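Local coordinates for XPF endonuclease (Aeropyrum pernix, PDB 2BGW), which is a structure-specific DNA endonuclease that binds magnesium and probably cuts damaged or branched DNA in nucleotide excision repair, at residues Phe59-Ala72 with Tyr95-Leu109. Sequence-based numbering, arbitrary orientation.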
loop_
_atom_site.group_PDB
_atom_site.type_symbol
_atom_site.label_atom_id
_atom_site.label_comp_id
_atom_site.label_asym_id
_atom_site.label_seq_id
_atom_site.Cartn_x
_atom_site.Cartn_y
_atom_site.Cartn_z
ATOM N N PHE A 59 10.126 8.574 7.774
ATOM C CA PHE A 59 9.157 7.738 8.440
ATOM C C PHE A 59 8.861 8.308 9.807
ATOM O O PHE A 59 7.692 8.544 10.140
ATOM C CB PHE A 59 9.611 6.310 8.585
ATOM C CG PHE A 59 8.565 5.429 9.159
ATOM C CD1 PHE A 59 7.567 4.907 8.356
ATOM C CD2 PHE A 59 8.557 5.133 10.512
ATOM C CE1 PHE A 59 6.585 4.084 8.887
ATOM C CE2 PHE A 59 7.576 4.312 11.055
ATOM C CZ PHE A 59 6.588 3.787 10.237
ATOM N N ALA A 60 9.925 8.544 10.582
ATOM C CA ALA A 60 9.816 9.080 11.939
ATOM C C ALA A 60 9.118 10.430 11.923
ATOM O O ALA A 60 8.061 10.591 12.549
ATOM C CB ALA A 60 11.172 9.189 12.568
ATOM N N LYS A 61 9.687 11.371 11.167
ATOM C CA LYS A 61 9.162 12.728 11.078
ATOM C C LYS A 61 7.638 12.719 10.900
ATOM O O LYS A 61 6.883 13.220 11.745
ATOM C CB LYS A 61 9.869 13.504 9.973
ATOM C CG LYS A 61 9.617 14.989 10.031
ATOM C CD LYS A 61 10.076 15.778 8.753
ATOM C CE LYS A 61 9.219 17.106 8.614
ATOM N NZ LYS A 61 9.659 18.120 7.590
ATOM N N SER A 62 7.171 12.074 9.848
ATOM C CA SER A 62 5.741 12.068 9.580
ATOM C C SER A 62 4.905 11.310 10.622
ATOM O O SER A 62 3.721 11.590 10.750
ATOM C CB SER A 62 5.474 11.503 8.203
ATOM O OG SER A 62 5.437 10.099 8.323
ATOM N N LEU A 63 5.489 10.355 11.351
ATOM C CA LEU A 63 4.745 9.738 12.449
ATOM C C LEU A 63 4.340 10.836 13.410
ATOM O O LEU A 63 3.199 10.891 13.833
ATOM C CB LEU A 63 5.540 8.662 13.193
ATOM C CG LEU A 63 4.961 8.052 14.499
ATOM C CD1 LEU A 63 3.506 7.581 14.392
ATOM C CD2 LEU A 63 5.832 6.924 15.091
ATOM N N PHE A 64 5.259 11.742 13.731
ATOM C CA PHE A 64 4.961 12.756 14.729
ATOM C C PHE A 64 4.260 13.981 14.155
ATOM O O PHE A 64 3.631 14.708 14.904
ATOM C CB PHE A 64 6.212 13.132 15.518
ATOM C CG PHE A 64 6.900 11.950 16.141
ATOM C CD1 PHE A 64 8.194 11.592 15.749
ATOM C CD2 PHE A 64 6.242 11.167 17.096
ATOM C CE1 PHE A 64 8.831 10.495 16.315
ATOM C CE2 PHE A 64 6.865 10.056 17.663
ATOM C CZ PHE A 64 8.166 9.724 17.275
ATOM N N ASP A 65 4.394 14.228 12.847
ATOM C CA ASP A 65 3.573 15.207 12.122
ATOM C C ASP A 65 2.099 14.896 12.233
ATOM O O ASP A 65 1.289 15.800 12.291
ATOM C CB ASP A 65 3.875 15.150 10.633
ATOM C CG ASP A 65 5.108 15.914 10.256
ATOM O OD1 ASP A 65 5.754 16.503 11.155
ATOM O OD2 ASP A 65 5.440 15.926 9.040
ATOM N N GLY A 66 1.750 13.614 12.233
ATOM C CA GLY A 66 0.375 13.217 11.982
ATOM C C GLY A 66 0.185 12.870 10.512
ATOM O O GLY A 66 -0.776 12.184 10.138
ATOM N N ARG A 67 1.108 13.345 9.674
ATOM C CA ARG A 67 1.145 12.995 8.260
ATOM C C ARG A 67 1.097 11.475 7.976
ATOM O O ARG A 67 0.334 11.039 7.112
ATOM C CB ARG A 67 2.394 13.565 7.630
ATOM C CG ARG A 67 2.296 14.963 7.138
ATOM C CD ARG A 67 3.437 15.134 6.149
ATOM N NE ARG A 67 3.500 16.476 5.571
ATOM C CZ ARG A 67 4.634 17.075 5.169
ATOM N NH1 ARG A 67 5.818 16.455 5.294
ATOM N NH2 ARG A 67 4.594 18.312 4.653
ATOM N N LEU A 68 1.893 10.675 8.695
ATOM C CA LEU A 68 2.031 9.242 8.404
ATOM C C LEU A 68 0.744 8.438 8.313
ATOM O O LEU A 68 0.532 7.724 7.339
ATOM C CB LEU A 68 2.958 8.557 9.392
ATOM C CG LEU A 68 3.215 7.075 9.086
ATOM C CD1 LEU A 68 4.019 6.881 7.778
ATOM C CD2 LEU A 68 3.882 6.381 10.258
ATOM N N PHE A 69 -0.105 8.518 9.319
ATOM C CA PHE A 69 -1.285 7.687 9.297
ATOM C C PHE A 69 -2.407 8.205 8.386
ATOM O O PHE A 69 -3.340 7.454 8.046
ATOM C CB PHE A 69 -1.778 7.466 10.709
ATOM C CG PHE A 69 -0.999 6.450 11.443
ATOM C CD1 PHE A 69 0.337 6.672 11.758
ATOM C CD2 PHE A 69 -1.585 5.248 11.813
ATOM C CE1 PHE A 69 1.078 5.695 12.450
ATOM C CE2 PHE A 69 -0.859 4.268 12.500
ATOM C CZ PHE A 69 0.468 4.495 12.828
ATOM N N GLU A 70 -2.337 9.481 7.997
ATOM C CA GLU A 70 -3.320 9.997 7.074
ATOM C C GLU A 70 -2.963 9.398 5.743
ATOM O O GLU A 70 -3.786 8.727 5.118
ATOM C CB GLU A 70 -3.345 11.526 7.038
ATOM C CG GLU A 70 -4.319 12.142 8.090
ATOM N N GLN A 71 -1.719 9.586 5.337
ATOM C CA GLN A 71 -1.191 8.931 4.147
ATOM C C GLN A 71 -1.426 7.423 4.136
ATOM O O GLN A 71 -1.690 6.826 3.100
ATOM C CB GLN A 71 0.283 9.168 4.123
ATOM C CG GLN A 71 0.963 8.721 2.897
ATOM C CD GLN A 71 2.325 9.368 2.826
ATOM O OE1 GLN A 71 2.757 10.024 3.790
ATOM N NE2 GLN A 71 3.008 9.212 1.697
ATOM N N ALA A 72 -1.324 6.820 5.306
ATOM C CA ALA A 72 -1.367 5.385 5.417
ATOM C C ALA A 72 -2.719 4.878 5.039
ATOM O O ALA A 72 -2.836 3.966 4.248
ATOM C CB ALA A 72 -1.020 4.940 6.847
ATOM N N TYR A 95 16.446 9.935 17.052
ATOM C CA TYR A 95 15.110 9.468 17.488
ATOM C C TYR A 95 15.105 8.360 18.520
ATOM O O TYR A 95 14.039 7.814 18.838
ATOM C CB TYR A 95 14.265 9.024 16.298
ATOM C CG TYR A 95 13.654 10.154 15.546
ATOM C CD1 TYR A 95 14.291 10.697 14.430
ATOM C CD2 TYR A 95 12.443 10.695 15.945
ATOM C CE1 TYR A 95 13.733 11.760 13.721
ATOM C CE2 TYR A 95 11.874 11.761 15.254
ATOM C CZ TYR A 95 12.529 12.287 14.148
ATOM O OH TYR A 95 11.955 13.342 13.475
ATOM N N ARG A 96 16.287 8.034 19.045
ATOM C CA ARG A 96 16.434 7.071 20.138
ATOM C C ARG A 96 15.475 7.348 21.278
ATOM O O ARG A 96 15.045 8.505 21.485
ATOM C CB ARG A 96 17.838 7.149 20.702
ATOM C CG ARG A 96 18.808 6.213 20.057
ATOM C CD ARG A 96 19.806 6.968 19.212
ATOM N NE ARG A 96 20.619 6.049 18.414
ATOM C CZ ARG A 96 21.883 6.277 18.055
ATOM N NH1 ARG A 96 22.501 7.402 18.434
ATOM N NH2 ARG A 96 22.533 5.373 17.329
ATOM N N GLY A 97 15.147 6.305 22.037
ATOM C CA GLY A 97 14.336 6.515 23.237
ATOM C C GLY A 97 12.885 6.722 22.857
ATOM O O GLY A 97 12.000 6.156 23.499
ATOM N N ARG A 98 12.639 7.506 21.799
ATOM C CA ARG A 98 11.330 7.521 21.122
ATOM C C ARG A 98 11.007 6.216 20.357
ATOM O O ARG A 98 10.026 6.162 19.650
ATOM C CB ARG A 98 11.215 8.716 20.165
ATOM C CG ARG A 98 10.919 10.072 20.811
ATOM C CD ARG A 98 11.787 11.161 20.156
ATOM N NE ARG A 98 11.020 12.175 19.422
ATOM C CZ ARG A 98 11.561 13.102 18.614
ATOM N NH1 ARG A 98 12.884 13.134 18.408
ATOM N NH2 ARG A 98 10.786 14.002 17.993
ATOM N N GLU A 99 11.809 5.170 20.509
ATOM C CA GLU A 99 11.559 3.898 19.817
ATOM C C GLU A 99 10.237 3.207 20.128
ATOM O O GLU A 99 9.740 2.431 19.299
ATOM C CB GLU A 99 12.592 2.845 20.173
ATOM C CG GLU A 99 13.965 3.280 20.522
ATOM C CD GLU A 99 14.838 2.057 20.554
ATOM O OE1 GLU A 99 14.644 1.198 21.459
ATOM O OE2 GLU A 99 15.680 1.927 19.635
ATOM N N ARG A 100 9.708 3.402 21.340
ATOM C CA ARG A 100 8.452 2.752 21.689
ATOM C C ARG A 100 7.438 3.246 20.683
ATOM O O ARG A 100 6.658 2.456 20.179
ATOM C CB ARG A 100 7.991 3.073 23.100
ATOM C CG ARG A 100 6.655 2.420 23.471
ATOM C CD ARG A 100 6.859 1.245 24.449
ATOM N NE ARG A 100 5.616 0.546 24.797
ATOM C CZ ARG A 100 4.628 1.063 25.539
ATOM N NH1 ARG A 100 4.730 2.306 26.014
ATOM N NH2 ARG A 100 3.521 0.347 25.790
ATOM N N SER A 101 7.484 4.542 20.368
ATOM C CA SER A 101 6.642 5.123 19.341
ATOM C C SER A 101 6.833 4.426 17.994
ATOM O O SER A 101 5.908 3.791 17.485
ATOM C CB SER A 101 6.947 6.606 19.191
ATOM O OG SER A 101 6.152 7.360 20.060
ATOM N N LEU A 102 8.036 4.539 17.433
ATOM C CA LEU A 102 8.313 4.071 16.087
ATOM C C LEU A 102 7.828 2.632 15.839
ATOM O O LEU A 102 6.977 2.406 14.964
ATOM C CB LEU A 102 9.788 4.269 15.744
ATOM C CG LEU A 102 10.132 5.750 15.583
ATOM C CD1 LEU A 102 11.591 5.977 15.287
ATOM C CD2 LEU A 102 9.328 6.375 14.496
ATOM N N TYR A 103 8.319 1.678 16.631
ATOM C CA TYR A 103 7.964 0.284 16.432
ATOM C C TYR A 103 6.461 0.099 16.618
ATOM O O TYR A 103 5.840 -0.668 15.885
ATOM C CB TYR A 103 8.754 -0.657 17.355
ATOM C CG TYR A 103 10.245 -0.701 17.091
ATOM C CD1 TYR A 103 11.160 -0.242 18.046
ATOM C CD2 TYR A 103 10.753 -1.196 15.884
ATOM C CE1 TYR A 103 12.549 -0.270 17.812
ATOM C CE2 TYR A 103 12.151 -1.236 15.643
ATOM C CZ TYR A 103 13.032 -0.765 16.621
ATOM O OH TYR A 103 14.382 -0.787 16.395
ATOM N N ALA A 104 5.866 0.806 17.578
ATOM C CA ALA A 104 4.414 0.717 17.786
ATOM C C ALA A 104 3.675 1.153 16.524
ATOM O O ALA A 104 2.725 0.498 16.102
ATOM C CB ALA A 104 3.974 1.532 18.975
ATOM N N ALA A 105 4.128 2.235 15.908
ATOM C CA ALA A 105 3.540 2.671 14.661
ATOM C C ALA A 105 3.609 1.522 13.655
ATOM O O ALA A 105 2.597 1.118 13.079
ATOM C CB ALA A 105 4.268 3.900 14.124
ATOM N N MET A 106 4.807 0.986 13.468
ATOM C CA MET A 106 5.015 -0.085 12.522
ATOM C C MET A 106 3.991 -1.181 12.712
ATOM O O MET A 106 3.292 -1.542 11.776
ATOM C CB MET A 106 6.414 -0.632 12.681
ATOM C CG MET A 106 7.449 0.371 12.293
ATOM S SD MET A 106 9.059 -0.304 12.613
ATOM C CE MET A 106 10.050 0.945 11.754
ATOM N N ALA A 107 3.877 -1.674 13.940
ATOM C CA ALA A 107 2.911 -2.701 14.269
ATOM C C ALA A 107 1.455 -2.309 13.942
ATOM O O ALA A 107 0.662 -3.164 13.546
ATOM C CB ALA A 107 3.060 -3.089 15.710
ATOM N N ALA A 108 1.123 -1.027 14.095
ATOM C CA ALA A 108 -0.232 -0.503 13.804
ATOM C C ALA A 108 -0.538 -0.344 12.309
ATOM O O ALA A 108 -1.623 -0.735 11.857
ATOM C CB ALA A 108 -0.478 0.832 14.532
ATOM N N LEU A 109 0.397 0.246 11.552
ATOM C CA LEU A 109 0.275 0.332 10.105
ATOM C C LEU A 109 0.015 -1.050 9.537
ATOM O O LEU A 109 -0.711 -1.194 8.567
ATOM C CB LEU A 109 1.548 0.833 9.499
ATOM C CG LEU A 109 1.917 2.261 9.795
ATOM C CD1 LEU A 109 3.367 2.405 9.500
ATOM C CD2 LEU A 109 1.124 3.183 8.929
#
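Leu109 pushes its branched end into a hole formed by Phe59, Leu68, Phe69 and Ala72, a knob-into-hole fit in which each methyl has its own neighbours. CD1 meets the edge of the Phe59 ring, 3.6 Å from CZ; CD2 lies over the face of the Phe69 ring, 4.2 Å from its centroid, and also touches Ala72 CB. The Phe59 ring reaches Leu109 and Met106 because its CG lies beside the carbonyl carbon, anti to N (chi1 -175°). One turn back along helix 99-109, Ala105 CB packs 3.5 Å from Leu63 CD2, and Leu63 CD2 also touches Leu102 CD2.

Both segments belong to the helices packed on one side of the mixed sheet in the PDDEXK-type nuclease domain of the ERCC4 family. Helix 59-65 crosses helix 99-109 at 86°; after a turn at Gly66, helix 67-72 runs nearly parallel to helix 99-109, 11° off. Leu68 lies about 7 Å, side chain to side chain, from the magnesium ligand Glu52.

At the far end, Ala60 CB sits over the centre of the Tyr95 ring, 3.6 Å from the centroid, while the rim of Phe64 slides past the rim of Tyr95, CE1 to CE2 3.5 Å. A serine in place of Tyr95 would probably leave Ala60 without its aromatic cover and Phe64 freer to turn. Ser101 OG approaches the Phe64 ring at its edge.

Further out, Met106 also packs on Met118 of the second subunit, and on the same helix Ala107 packs on Ser132 and Arg100 forms a salt bridge with Glu131, both of that subunit.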